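PDB 1WCV: chromosome-partitioning ATPase Soj from Thermus thermophilus, which hydrolyses ATP, binds double-stranded DNA cooperatively in an ATP-dependent manner to form nucleoprotein filaments, and probably takes part in chromosome partitioning. Local coordinates for residues 9-14 and 136-141; 145-150 and 191-196; 176-181 and 206-211; 202-207 and 232-237. One frame throughout, in Å; residues are numbered along the deposited sequence.

In the fold
Starting from the N terminus, strand 8-11 runs into the loop that leads to helix 18-33, and contact 1 closes a long loop by pairing residues 9-14 with strand 136-142 in the interior of the sheet. Contact 2 begins only after that loop is shut, and brings helix 146-164 against helix 185-197. Contact 3 opens at 176-181, inside the loop of contact 2, and closes beyond it at 206-211, so the two cross. Contact 4 sets out from 202-207, sharing Ile206 and Pro207 with contact 3, and reaches helix 230-246. Together they join the central sheet, the helices beside its edge strand 170-177, the nucleotide-binding loop around Pro207 and the C-terminal helix.

Contact 1 of 4, residues 9-14 and 136-141; sequences IALANQ and GVVVPV
Asn13 donates from its side-chain amide to the carbonyl of Pro140, ND2 to O 2.8 Å, with a nearly straight N-H...O angle of 171°. The oxygen lies in the plane of the amide. To get there, CG sits between the backbone N and the carbonyl carbon (chi1 57°), which drops the group onto the neighbouring strand, while OD1 turns back to a weak bond with Gly16 N. Three backbone bonds continue the pairing: Ala10 N to Gly136 O, Val138 N to Ala10 O, each 2.9 Å, and Ala12 N to Val138 O at 3.1 Å. The next rung fails because Pro140 has no N-H to offer. Ala12 O is therefore buried without a conventional hydrogen-bond partner, and receives instead a C-H contact from Val139 CA at 3.3 Å.

This is the parallel pairing of strands 8-11 and 136-142 in the sheet of a P-loop NTPase, where the loop after 8-11 leads into the ATP-binding residues; Asn13 also packs against Lys20, one of them. Outside the polar ladder, Leu11 and Val138 stand alongside each other on one face of the sheet, Leu11 CD1 lying 3.7 Å from Val138 CB. On the same face Ile9 CG2 meets Val138 CG2 at 3.8 Å, the two side chains slanting across one another, and Leu11 also rests on Thr23 and Ala24 of helix 18-33. Ala10 and Val137 point to the other face, where helix 146-164 packs on Val137 through Leu158.

Contact 2 of 4, residues 145-150 and 191-196; sequences YYALEG and AQLRAH
Tyr145 and Gln192 meet at the end of the tyrosine ring rather than on its faces: OH lies 4.3 Å from Gln192 CG, a loose contact, and the tyrosine side chain also touches Gln188 and Val189 one turn earlier in that helix. His196, by contrast, brings up its CB and not its ring, 4.3 Å from Leu148 CD2. On helix 146-164 itself, Glu149 CG lies over one face of the Tyr146 ring, 3.3 Å above its plane and offset toward the rim.

The centre of the contact is Leu148. Its CD1 rests 3.6 Å from Gln192 CG, which CD2 also touches while meeting Leu193 CD2 at 3.7 Å. Leu148 stands roughly square to Gln192, whose methylene chain does the touching; a bend at chi2 (49°), about the CB-CG bond, turns the amide off the line of the chain. Helices 146-164 and 185-197 flank strand 170-177 in chain order and lie on one side of the P-loop NTPase sheet, their local axes 10.1 Å apart and inclined by 28°. Leu193 also reaches that sheet, packing on Val176 of the edge strand. Deeper in, Ala147 CB faces Leu193 CD2 at 4.3 Å and touches Val141, while Arg194, turned to the far side of its helix, salt-bridges Glu190 and packs on Arg237 of the second subunit.

Contact 3 of 4, residues 176-181 and 206-211; sequences VTMYDG and IPRNVR
Met178 crosses Arg208 obliquely, its CB at the edge of the guanidinium, in plane and 3.4 Å from Arg208 NH1. The methionine backbone is in the left-handed region, and its side chain bends at chi3 (85°) to turn the methyl back toward NH1; that last approach is so short that the exact placing of these two ends is doubtful. Arg208 comes to meet it with CG anti to its backbone N (chi1 -164°) and a chain extended as far as NE. A lysine in place of Met178 would probably set a second positive charge against this guanidinium and disturb the packing on Val18 of the ATP site.

Asp180 runs beside the arginine chain, CG to Arg208 CD 4.4 Å, but its charge is taken by Arg182. Tyr179 rests its CB 3.5 Å from Ile206 O, while the ring swings out to the second subunit, where His233 bonds its hydroxyl.

The backbones are joined by Ile206 N to Val176 O (3.0 Å), Tyr179 N to Ile206 O (3.1 Å) and Arg208 N to Tyr179 O (2.9 Å). Arg208 N comes to its acceptor from well above the carbonyl plane. One water ties Met178 N to Pro207 O, and a second ties Gly181 N to Arg208 O. Asn209 is the N-cap of helix 210-218, with a weak bond from Arg211 N. Main-chain bonds of Ile206 and Arg208, either side of Pro207, and a water on its O thus fix this proline, an ADP- and ATP-binding residue like Asn209, whereas Met178 and Arg208 meet by packing, thioether chain against guanidinium, without hydrogen bond or salt bridge.

Contact 4 of 4, residues 202-207 and 232-237; sequences FWTVIP and AHAYRR
Thr204 comes first, resting on Ala234: chi1 of -56° sets OG1 anti to the carbonyl carbon and CG2 anti to the backbone N. The methyl CG2 drops to 3.4 Å from the carbonyl oxygen of Ala234, while OG1 passes 3.7 Å from Arg237 CG on its way to a hydrogen bond with Glu241. Arg237 crosses the threonine at a slant, and its charge pairs with Glu190 of the second subunit. Val205 turns its side chain away toward Glu190 and Arg194 of its own chain, so it offers only its backbone: O lies 3.8 Å from Ala234 CB.

Ile206 is where the packing is richest. Its CD1 stands over the middle of the Tyr235 ring, 3.8 Å from the centroid and 12° off the normal, a CH-pi contact, and also touches Ala234 CB at 3.8 Å. The other branch, CG2, meets Tyr235 CE2 at 3.5 Å, so both branches lie on one face of the ring, the two side chains crossing at about a right angle. The tyrosine hydroxyl, itself in touch with the isoleucine, is hydrogen-bonded to Thr23 of helix 18-33. A leucine in place of Tyr235 would probably leave Ile206 CD1 without its aromatic face and Thr23 without this partner. Pro207 closes the run, with CD 3.9 Å from Ala234 CB; the alanine methyl thus faces Val205, Ile206 and Pro207 together.

The arrangement joins the long C-terminal helix 230-246 to the loop that follows helix 185-197. In this ParA-family ATPase that loop delivers Pro207 to the nucleotide site, and Tyr235 packs on Thr22, another ATP-binding residue, in the helix after the P-loop.

Contact 1 of 4, residues 9-14 and 136-141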
loop_
_atom_site.group_PDB
_atom_site.type_symbol
_atom_site.label_atom_id
_atom_site.label_comp_id
_atom_site.label_asym_id
_atom_site.label_seq_id
_atom_site.Cartn_x
_atom_site.Cartn_y
_atom_site.Cartn_z
ATOM N N ILE A 9 -11.179 -4.552 17.339
ATOM C CA ILE A 9 -10.311 -5.242 16.402
ATOM C C ILE A 9 -9.314 -6.123 17.141
ATOM O O ILE A 9 -8.552 -5.656 17.991
ATOM C CB ILE A 9 -9.537 -4.217 15.531
ATOM C CG1 ILE A 9 -10.532 -3.342 14.761
ATOM C CG2 ILE A 9 -8.606 -4.936 14.572
ATOM C CD1 ILE A 9 -9.892 -2.147 14.057
ATOM N N ALA A 10 -9.327 -7.409 16.815
ATOM C CA ALA A 10 -8.410 -8.340 17.436
ATOM C C ALA A 10 -7.202 -8.490 16.524
ATOM O O ALA A 10 -7.349 -8.553 15.303
ATOM C CB ALA A 10 -9.085 -9.704 17.626
ATOM N N LEU A 11 -6.018 -8.503 17.126
ATOM C CA LEU A 11 -4.772 -8.710 16.397
ATOM C C LEU A 11 -4.434 -10.152 16.762
ATOM O O LEU A 11 -4.168 -10.448 17.931
ATOM C CB LEU A 11 -3.671 -7.776 16.905
ATOM C CG LEU A 11 -3.752 -6.265 16.630
ATOM C CD1 LEU A 11 -3.748 -6.012 15.143
ATOM C CD2 LEU A 11 -4.994 -5.680 17.280
ATOM N N ALA A 12 -4.467 -11.050 15.781
ATOM C CA ALA A 12 -4.192 -12.453 16.065
ATOM C C ALA A 12 -3.596 -13.211 14.894
ATOM O O ALA A 12 -3.878 -12.919 13.739
ATOM C CB ALA A 12 -5.476 -13.145 16.502
ATOM N N ASN A 13 -2.742 -14.176 15.213
ATOM C CA ASN A 13 -2.164 -15.048 14.203
ATOM C C ASN A 13 -1.923 -16.372 14.904
ATOM O O ASN A 13 -2.126 -16.491 16.111
ATOM C CB ASN A 13 -0.868 -14.483 13.604
ATOM C CG ASN A 13 0.177 -14.195 14.644
ATOM O OD1 ASN A 13 0.151 -14.758 15.733
ATOM N ND2 ASN A 13 1.112 -13.324 14.312
ATOM N N GLN A 14 -1.489 -17.369 14.152
ATOM C CA GLN A 14 -1.269 -18.692 14.710
ATOM C C GLN A 14 -0.044 -18.809 15.617
ATOM O O GLN A 14 -0.138 -19.335 16.731
ATOM C CB GLN A 14 -1.159 -19.690 13.561
ATOM C CG GLN A 14 -1.569 -21.097 13.892
ATOM C CD GLN A 14 -1.459 -22.001 12.683
ATOM O OE1 GLN A 14 -0.369 -22.220 12.165
ATOM N NE2 GLN A 14 -2.584 -22.517 12.221
ATOM N N GLY A 136 -13.764 -7.167 14.083
ATOM C CA GLY A 136 -12.802 -7.253 12.994
ATOM C C GLY A 136 -11.507 -7.883 13.461
ATOM O O GLY A 136 -11.152 -7.782 14.633
ATOM N N VAL A 137 -10.801 -8.546 12.550
ATOM C CA VAL A 137 -9.534 -9.179 12.894
ATOM C C VAL A 137 -8.438 -8.774 11.919
ATOM O O VAL A 137 -8.663 -8.741 10.711
ATOM C CB VAL A 137 -9.626 -10.726 12.840
ATOM C CG1 VAL A 137 -8.301 -11.340 13.265
ATOM C CG2 VAL A 137 -10.757 -11.224 13.732
ATOM N N VAL A 138 -7.266 -8.446 12.455
ATOM C CA VAL A 138 -6.107 -8.116 11.632
ATOM C C VAL A 138 -5.136 -9.244 11.948
ATOM O O VAL A 138 -4.807 -9.479 13.114
ATOM C CB VAL A 138 -5.469 -6.768 12.013
ATOM C CG1 VAL A 138 -4.107 -6.621 11.325
ATOM C CG2 VAL A 138 -6.379 -5.626 11.586
ATOM N N VAL A 139 -4.706 -9.953 10.909
ATOM C CA VAL A 139 -3.799 -11.090 11.053
ATOM C C VAL A 139 -2.414 -10.678 10.580
ATOM O O VAL A 139 -2.164 -10.615 9.380
ATOM C CB VAL A 139 -4.282 -12.282 10.197
ATOM C CG1 VAL A 139 -3.388 -13.510 10.447
ATOM C CG2 VAL A 139 -5.743 -12.601 10.523
ATOM N N PRO A 140 -1.505 -10.370 11.522
ATOM C CA PRO A 140 -0.140 -9.959 11.180
ATOM C C PRO A 140 0.712 -11.201 10.977
ATOM O O PRO A 140 0.811 -12.044 11.865
ATOM C CB PRO A 140 0.305 -9.149 12.404
ATOM C CG PRO A 140 -1.009 -8.832 13.143
ATOM C CD PRO A 140 -1.774 -10.099 12.942
ATOM N N VAL A 141 1.305 -11.330 9.799
ATOM C CA VAL A 141 2.129 -12.491 9.522
ATOM C C VAL A 141 3.471 -12.035 8.991
ATOM O O VAL A 141 3.605 -10.908 8.532
ATOM C CB VAL A 141 1.476 -13.426 8.469
ATOM C CG1 VAL A 141 0.072 -13.799 8.900
ATOM C CG2 VAL A 141 1.444 -12.748 7.109
#

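Contact 2 of 4, residues 145-150 and 191-196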
loop_
_atom_site.group_PDB
_atom_site.type_symbol
_atom_site.label_atom_id
_atom_site.label_comp_id
_atom_site.label_asym_id
_atom_site.label_seq_id
_atom_site.Cartn_x
_atom_site.Cartn_y
_atom_site.Cartn_z
ATOM N N TYR A 145 7.160 -18.486 3.871
ATOM C CA TYR A 145 6.233 -19.417 3.240
ATOM C C TYR A 145 5.226 -20.088 4.175
ATOM O O TYR A 145 4.124 -20.436 3.745
ATOM C CB TYR A 145 6.989 -20.490 2.445
ATOM C CG TYR A 145 6.838 -20.305 0.953
ATOM C CD1 TYR A 145 7.594 -19.351 0.266
ATOM C CD2 TYR A 145 5.883 -21.030 0.235
ATOM C CE1 TYR A 145 7.400 -19.120 -1.098
ATOM C CE2 TYR A 145 5.680 -20.806 -1.130
ATOM C CZ TYR A 145 6.441 -19.848 -1.788
ATOM O OH TYR A 145 6.238 -19.613 -3.128
ATOM N N TYR A 146 5.579 -20.266 5.445
ATOM C CA TYR A 146 4.636 -20.904 6.353
ATOM C C TYR A 146 3.369 -20.074 6.514
ATOM O O TYR A 146 2.314 -20.603 6.861
ATOM C CB TYR A 146 5.243 -21.143 7.739
ATOM C CG TYR A 146 4.235 -21.787 8.664
ATOM C CD1 TYR A 146 3.368 -21.006 9.433
ATOM C CD2 TYR A 146 4.042 -23.168 8.656
ATOM C CE1 TYR A 146 2.325 -21.585 10.157
ATOM C CE2 TYR A 146 3.003 -23.756 9.374
ATOM C CZ TYR A 146 2.145 -22.956 10.118
ATOM O OH TYR A 146 1.081 -23.524 10.783
ATOM N N ALA A 147 3.468 -18.776 6.251
ATOM C CA ALA A 147 2.311 -17.904 6.415
ATOM C C ALA A 147 1.123 -18.357 5.586
ATOM O O ALA A 147 -0.023 -18.111 5.960
ATOM C CB ALA A 147 2.685 -16.457 6.065
ATOM N N LEU A 148 1.386 -19.013 4.461
ATOM C CA LEU A 148 0.306 -19.489 3.606
ATOM C C LEU A 148 -0.606 -20.445 4.366
ATOM O O LEU A 148 -1.823 -20.278 4.352
ATOM C CB LEU A 148 0.868 -20.192 2.364
ATOM C CG LEU A 148 1.516 -19.294 1.309
ATOM C CD1 LEU A 148 2.228 -20.156 0.282
ATOM C CD2 LEU A 148 0.455 -18.422 0.644
ATOM N N GLU A 149 -0.018 -21.444 5.027
ATOM C CA GLU A 149 -0.813 -22.397 5.793
ATOM C C GLU A 149 -1.242 -21.813 7.140
ATOM O O GLU A 149 -2.334 -22.103 7.627
ATOM C CB GLU A 149 -0.040 -23.704 6.010
ATOM C CG GLU A 149 1.406 -23.536 6.435
ATOM C CD GLU A 149 2.385 -23.633 5.273
ATOM O OE1 GLU A 149 2.435 -22.698 4.441
ATOM O OE2 GLU A 149 3.106 -24.654 5.195
ATOM N N GLY A 150 -0.387 -20.984 7.734
ATOM C CA GLY A 150 -0.717 -20.368 9.010
ATOM C C GLY A 150 -1.956 -19.500 8.895
ATOM O O GLY A 150 -2.837 -19.529 9.755
ATOM N N ALA A 191 3.830 -11.987 -2.997
ATOM C CA ALA A 191 3.108 -12.245 -4.237
ATOM C C ALA A 191 2.217 -13.467 -4.091
ATOM O O ALA A 191 1.069 -13.469 -4.544
ATOM C CB ALA A 191 4.095 -12.440 -5.392
ATOM N N GLN A 192 2.740 -14.507 -3.447
ATOM C CA GLN A 192 1.961 -15.722 -3.253
ATOM C C GLN A 192 0.828 -15.496 -2.247
ATOM O O GLN A 192 -0.261 -16.040 -2.396
ATOM C CB GLN A 192 2.876 -16.875 -2.819
ATOM C CG GLN A 192 2.175 -18.210 -2.699
ATOM C CD GLN A 192 1.332 -18.536 -3.921
ATOM O OE1 GLN A 192 1.727 -18.259 -5.055
ATOM N NE2 GLN A 192 0.168 -19.141 -3.696
ATOM N N LEU A 193 1.066 -14.684 -1.223
ATOM C CA LEU A 193 -0.002 -14.404 -0.267
ATOM C C LEU A 193 -1.142 -13.665 -0.972
ATOM O O LEU A 193 -2.311 -13.945 -0.732
ATOM C CB LEU A 193 0.519 -13.569 0.909
ATOM C CG LEU A 193 1.321 -14.388 1.929
ATOM C CD1 LEU A 193 2.047 -13.471 2.900
ATOM C CD2 LEU A 193 0.374 -15.320 2.670
ATOM N N ARG A 194 -0.797 -12.726 -1.849
ATOM C CA ARG A 194 -1.813 -11.977 -2.577
ATOM C C ARG A 194 -2.505 -12.847 -3.617
ATOM O O ARG A 194 -3.700 -12.713 -3.842
ATOM C CB ARG A 194 -1.201 -10.743 -3.246
ATOM C CG ARG A 194 -0.725 -9.705 -2.247
ATOM C CD ARG A 194 -0.300 -8.427 -2.928
ATOM N NE ARG A 194 0.404 -7.559 -1.993
ATOM C CZ ARG A 194 -0.176 -6.867 -1.018
ATOM N NH1 ARG A 194 -1.489 -6.911 -0.842
ATOM N NH2 ARG A 194 0.574 -6.165 -0.186
ATOM N N ALA A 195 -1.755 -13.748 -4.240
ATOM C CA ALA A 195 -2.340 -14.643 -5.225
ATOM C C ALA A 195 -3.346 -15.572 -4.553
ATOM O O ALA A 195 -4.407 -15.851 -5.100
ATOM C CB ALA A 195 -1.247 -15.467 -5.908
ATOM N N HIS A 196 -3.018 -16.047 -3.355
ATOM C CA HIS A 196 -3.906 -16.963 -2.652
ATOM C C HIS A 196 -5.024 -16.309 -1.835
ATOM O O HIS A 196 -6.134 -16.836 -1.778
ATOM C CB HIS A 196 -3.087 -17.888 -1.743
ATOM C CG HIS A 196 -3.868 -19.046 -1.209
ATOM N ND1 HIS A 196 -4.493 -19.960 -2.030
ATOM C CD2 HIS A 196 -4.144 -19.430 0.059
ATOM C CE1 HIS A 196 -5.122 -20.856 -1.291
ATOM N NE2 HIS A 196 -4.926 -20.557 -0.020
#

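Contact 3 of 4, residues 176-181 and 206-211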
loop_
_atom_site.group_PDB
_atom_site.type_symbol
_atom_site.label_atom_id
_atom_site.label_comp_id
_atom_site.label_asym_id
_atom_site.label_seq_id
_atom_site.Cartn_x
_atom_site.Cartn_y
_atom_site.Cartn_z
ATOM N N VAL A 176 1.229 -8.118 6.097
ATOM C CA VAL A 176 2.576 -8.658 5.955
ATOM C C VAL A 176 3.512 -7.763 6.772
ATOM O O VAL A 176 3.550 -6.543 6.571
ATOM C CB VAL A 176 3.032 -8.657 4.483
ATOM C CG1 VAL A 176 4.444 -9.207 4.373
ATOM C CG2 VAL A 176 2.068 -9.505 3.642
ATOM N N THR A 177 4.229 -8.363 7.719
ATOM C CA THR A 177 5.164 -7.620 8.556
ATOM C C THR A 177 6.551 -8.223 8.395
ATOM O O THR A 177 6.719 -9.282 7.779
ATOM C CB THR A 177 4.780 -7.698 10.066
ATOM O OG1 THR A 177 4.942 -9.044 10.531
ATOM C CG2 THR A 177 3.332 -7.270 10.274
ATOM N N MET A 178 7.547 -7.531 8.940
ATOM C CA MET A 178 8.928 -7.993 8.884
ATOM C C MET A 178 9.396 -8.346 7.477
ATOM O O MET A 178 10.193 -9.265 7.271
ATOM C CB MET A 178 9.094 -9.179 9.836
ATOM C CG MET A 178 8.636 -8.821 11.246
ATOM S SD MET A 178 8.951 -10.066 12.485
ATOM C CE MET A 178 10.637 -9.652 12.934
ATOM N N TYR A 179 8.897 -7.594 6.504
ATOM C CA TYR A 179 9.275 -7.798 5.112
ATOM C C TYR A 179 10.779 -7.510 4.996
ATOM O O TYR A 179 11.205 -6.368 5.170
ATOM C CB TYR A 179 8.471 -6.823 4.241
ATOM C CG TYR A 179 8.727 -6.902 2.751
ATOM C CD1 TYR A 179 7.941 -7.705 1.922
ATOM C CD2 TYR A 179 9.732 -6.132 2.163
ATOM C CE1 TYR A 179 8.154 -7.730 0.526
ATOM C CE2 TYR A 179 9.949 -6.150 0.790
ATOM C CZ TYR A 179 9.158 -6.946 -0.025
ATOM O OH TYR A 179 9.368 -6.929 -1.388
ATOM N N ASP A 180 11.570 -8.539 4.697
ATOM C CA ASP A 180 13.028 -8.388 4.574
ATOM C C ASP A 180 13.418 -7.816 3.217
ATOM O O ASP A 180 13.590 -8.553 2.247
ATOM C CB ASP A 180 13.717 -9.743 4.776
ATOM C CG ASP A 180 15.236 -9.624 4.865
ATOM O OD1 ASP A 180 15.756 -8.504 4.724
ATOM O OD2 ASP A 180 15.910 -10.656 5.083
ATOM N N GLY A 181 13.576 -6.498 3.162
ATOM C CA GLY A 181 13.929 -5.845 1.914
ATOM C C GLY A 181 15.305 -6.170 1.369
ATOM O O GLY A 181 15.663 -5.711 0.286
ATOM N N ILE A 206 4.630 -3.768 6.260
ATOM C CA ILE A 206 5.570 -3.237 7.248
ATOM C C ILE A 206 6.956 -3.828 6.983
ATOM O O ILE A 206 7.146 -5.046 6.999
ATOM C CB ILE A 206 5.139 -3.580 8.699
ATOM C CG1 ILE A 206 3.644 -3.283 8.891
ATOM C CG2 ILE A 206 5.956 -2.741 9.687
ATOM C CD1 ILE A 206 3.258 -1.833 8.617
ATOM N N PRO A 207 7.951 -2.967 6.747
ATOM C CA PRO A 207 9.308 -3.440 6.470
ATOM C C PRO A 207 10.096 -3.845 7.702
ATOM O O PRO A 207 9.848 -3.362 8.806
ATOM C CB PRO A 207 9.947 -2.236 5.806
ATOM C CG PRO A 207 9.409 -1.120 6.664
ATOM C CD PRO A 207 7.918 -1.491 6.804
ATOM N N ARG A 208 11.060 -4.731 7.500
ATOM C CA ARG A 208 11.929 -5.117 8.598
ATOM C C ARG A 208 12.798 -3.866 8.703
ATOM O O ARG A 208 13.270 -3.357 7.687
ATOM C CB ARG A 208 12.779 -6.321 8.202
ATOM C CG ARG A 208 13.431 -7.034 9.375
ATOM C CD ARG A 208 14.212 -8.256 8.915
ATOM N NE ARG A 208 14.540 -9.135 10.035
ATOM C CZ ARG A 208 13.636 -9.816 10.733
ATOM N NH1 ARG A 208 12.351 -9.723 10.423
ATOM N NH2 ARG A 208 14.013 -10.588 11.744
ATOM N N ASN A 209 12.981 -3.349 9.911
ATOM C CA ASN A 209 13.787 -2.149 10.104
ATOM C C ASN A 209 14.316 -2.121 11.527
ATOM O O ASN A 209 13.586 -2.412 12.473
ATOM C CB ASN A 209 12.954 -0.888 9.827
ATOM C CG ASN A 209 13.726 0.399 10.084
ATOM O OD1 ASN A 209 13.716 0.937 11.196
ATOM N ND2 ASN A 209 14.415 0.889 9.059
ATOM N N VAL A 210 15.591 -1.765 11.655
ATOM C CA VAL A 210 16.276 -1.702 12.945
ATOM C C VAL A 210 15.576 -0.867 14.021
ATOM O O VAL A 210 15.460 -1.300 15.168
ATOM C CB VAL A 210 17.717 -1.157 12.765
ATOM C CG1 VAL A 210 17.676 0.217 12.104
ATOM C CG2 VAL A 210 18.424 -1.084 14.112
ATOM N N ARG A 211 15.124 0.329 13.662
ATOM C CA ARG A 211 14.457 1.200 14.626
ATOM C C ARG A 211 13.143 0.619 15.115
ATOM O O ARG A 211 12.756 0.821 16.262
ATOM C CB ARG A 211 14.224 2.583 14.012
ATOM C CG ARG A 211 15.483 3.429 13.936
ATOM C CD ARG A 211 15.483 4.308 12.702
ATOM N NE ARG A 211 15.784 3.539 11.497
ATOM C CZ ARG A 211 15.820 4.047 10.270
ATOM N NH1 ARG A 211 15.567 5.335 10.074
ATOM N NH2 ARG A 211 16.126 3.271 9.241
HETATM O O HOH W 1 8.176 -5.091 10.519
HETATM O O HOH W 2 13.591 -4.056 5.034
#

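Contact 4 of 4, residues 202-207 and 232-237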
loop_
_atom_site.group_PDB
_atom_site.type_symbol
_atom_site.label_atom_id
_atom_site.label_comp_id
_atom_site.label_asym_id
_atom_site.label_seq_id
_atom_site.Cartn_x
_atom_site.Cartn_y
_atom_site.Cartn_z
ATOM N N PHE A 202 -3.636 -6.549 3.125
ATOM C CA PHE A 202 -3.469 -5.100 3.091
ATOM C C PHE A 202 -2.378 -4.764 2.083
ATOM O O PHE A 202 -1.417 -5.513 1.934
ATOM C CB PHE A 202 -3.020 -4.571 4.451
ATOM C CG PHE A 202 -4.106 -4.521 5.484
ATOM C CD1 PHE A 202 -5.105 -3.548 5.414
ATOM C CD2 PHE A 202 -4.107 -5.412 6.561
ATOM C CE1 PHE A 202 -6.081 -3.455 6.395
ATOM C CE2 PHE A 202 -5.086 -5.328 7.556
ATOM C CZ PHE A 202 -6.075 -4.348 7.474
ATOM N N TRP A 203 -2.531 -3.630 1.403
ATOM C CA TRP A 203 -1.530 -3.180 0.450
ATOM C C TRP A 203 -0.322 -2.616 1.191
ATOM O O TRP A 203 0.800 -2.700 0.711
ATOM C CB TRP A 203 -2.123 -2.123 -0.484
ATOM C CG TRP A 203 -2.946 -2.750 -1.550
ATOM C CD1 TRP A 203 -4.307 -2.716 -1.667
ATOM C CD2 TRP A 203 -2.475 -3.608 -2.596
ATOM N NE1 TRP A 203 -4.710 -3.505 -2.717
ATOM C CE2 TRP A 203 -3.608 -4.066 -3.302
ATOM C CE3 TRP A 203 -1.205 -4.037 -3.001
ATOM C CZ2 TRP A 203 -3.510 -4.938 -4.392
ATOM C CZ3 TRP A 203 -1.107 -4.902 -4.083
ATOM C CH2 TRP A 203 -2.257 -5.343 -4.763
ATOM N N THR A 204 -0.557 -2.035 2.365
ATOM C CA THR A 204 0.544 -1.501 3.155
ATOM C C THR A 204 1.279 -2.693 3.762
ATOM O O THR A 204 0.664 -3.586 4.343
ATOM C CB THR A 204 0.039 -0.603 4.300
ATOM O OG1 THR A 204 -0.771 0.446 3.760
ATOM C CG2 THR A 204 1.216 -0.001 5.071
ATOM N N VAL A 205 2.594 -2.699 3.620
ATOM C CA VAL A 205 3.421 -3.767 4.142
ATOM C C VAL A 205 4.405 -3.133 5.107
ATOM O O VAL A 205 4.945 -2.066 4.808
ATOM C CB VAL A 205 4.179 -4.450 2.978
ATOM C CG1 VAL A 205 5.261 -5.398 3.507
ATOM C CG2 VAL A 205 3.199 -5.218 2.118
ATOM N N ILE A 206 4.630 -3.768 6.260
ATOM C CA ILE A 206 5.570 -3.237 7.248
ATOM C C ILE A 206 6.956 -3.828 6.983
ATOM O O ILE A 206 7.146 -5.046 6.999
ATOM C CB ILE A 206 5.139 -3.580 8.699
ATOM C CG1 ILE A 206 3.644 -3.283 8.891
ATOM C CG2 ILE A 206 5.956 -2.741 9.687
ATOM C CD1 ILE A 206 3.258 -1.833 8.617
ATOM N N PRO A 207 7.951 -2.967 6.747
ATOM C CA PRO A 207 9.308 -3.440 6.470
ATOM C C PRO A 207 10.096 -3.845 7.702
ATOM O O PRO A 207 9.848 -3.362 8.806
ATOM C CB PRO A 207 9.947 -2.236 5.806
ATOM C CG PRO A 207 9.409 -1.120 6.664
ATOM C CD PRO A 207 7.918 -1.491 6.804
ATOM N N ALA A 232 7.679 3.760 10.751
ATOM C CA ALA A 232 6.749 4.778 11.215
ATOM C C ALA A 232 5.855 5.205 10.052
ATOM O O ALA A 232 4.635 5.308 10.202
ATOM C CB ALA A 232 7.519 5.983 11.778
ATOM N N HIS A 233 6.450 5.452 8.885
ATOM C CA HIS A 233 5.653 5.870 7.732
ATOM C C HIS A 233 4.674 4.763 7.330
ATOM O O HIS A 233 3.535 5.034 6.958
ATOM C CB HIS A 233 6.558 6.216 6.542
ATOM C CG HIS A 233 7.396 7.443 6.745
ATOM N ND1 HIS A 233 6.858 8.713 6.809
ATOM C CD2 HIS A 233 8.732 7.591 6.917
ATOM C CE1 HIS A 233 7.827 9.588 7.014
ATOM N NE2 HIS A 233 8.972 8.934 7.083
ATOM N N ALA A 234 5.118 3.514 7.409
ATOM C CA ALA A 234 4.247 2.395 7.055
ATOM C C ALA A 234 3.081 2.249 8.039
ATOM O O ALA A 234 1.937 2.054 7.623
ATOM C CB ALA A 234 5.053 1.102 6.982
ATOM N N TYR A 235 3.346 2.348 9.340
ATOM C CA TYR A 235 2.247 2.229 10.297
ATOM C C TYR A 235 1.277 3.403 10.219
ATOM O O TYR A 235 0.091 3.252 10.506
ATOM C CB TYR A 235 2.773 2.037 11.725
ATOM C CG TYR A 235 3.026 0.577 12.024
ATOM C CD1 TYR A 235 1.980 -0.343 11.998
ATOM C CD2 TYR A 235 4.312 0.102 12.281
ATOM C CE1 TYR A 235 2.214 -1.703 12.210
ATOM C CE2 TYR A 235 4.557 -1.248 12.497
ATOM C CZ TYR A 235 3.508 -2.144 12.456
ATOM O OH TYR A 235 3.756 -3.484 12.630
ATOM N N ARG A 236 1.772 4.573 9.824
ATOM C CA ARG A 236 0.900 5.733 9.678
ATOM C C ARG A 236 -0.070 5.426 8.536
ATOM O O ARG A 236 -1.276 5.650 8.641
ATOM C CB ARG A 236 1.735 6.981 9.345
ATOM C CG ARG A 236 0.939 8.244 8.973
ATOM C CD ARG A 236 0.013 8.696 10.088
ATOM N NE ARG A 236 -0.831 9.835 9.719
ATOM C CZ ARG A 236 -0.415 11.099 9.639
ATOM N NH1 ARG A 236 0.846 11.411 9.901
ATOM N NH2 ARG A 236 -1.271 12.058 9.310
ATOM N N ARG A 237 0.473 4.882 7.450
ATOM C CA ARG A 237 -0.328 4.553 6.280
ATOM C C ARG A 237 -1.284 3.395 6.584
ATOM O O ARG A 237 -2.427 3.389 6.130
ATOM C CB ARG A 237 0.605 4.220 5.112
ATOM C CG ARG A 237 -0.074 4.048 3.762
ATOM C CD ARG A 237 0.970 4.024 2.643
ATOM N NE ARG A 237 1.706 5.289 2.572
ATOM C CZ ARG A 237 3.017 5.421 2.768
ATOM N NH1 ARG A 237 3.775 4.368 3.051
ATOM N NH2 ARG A 237 3.574 6.614 2.688
#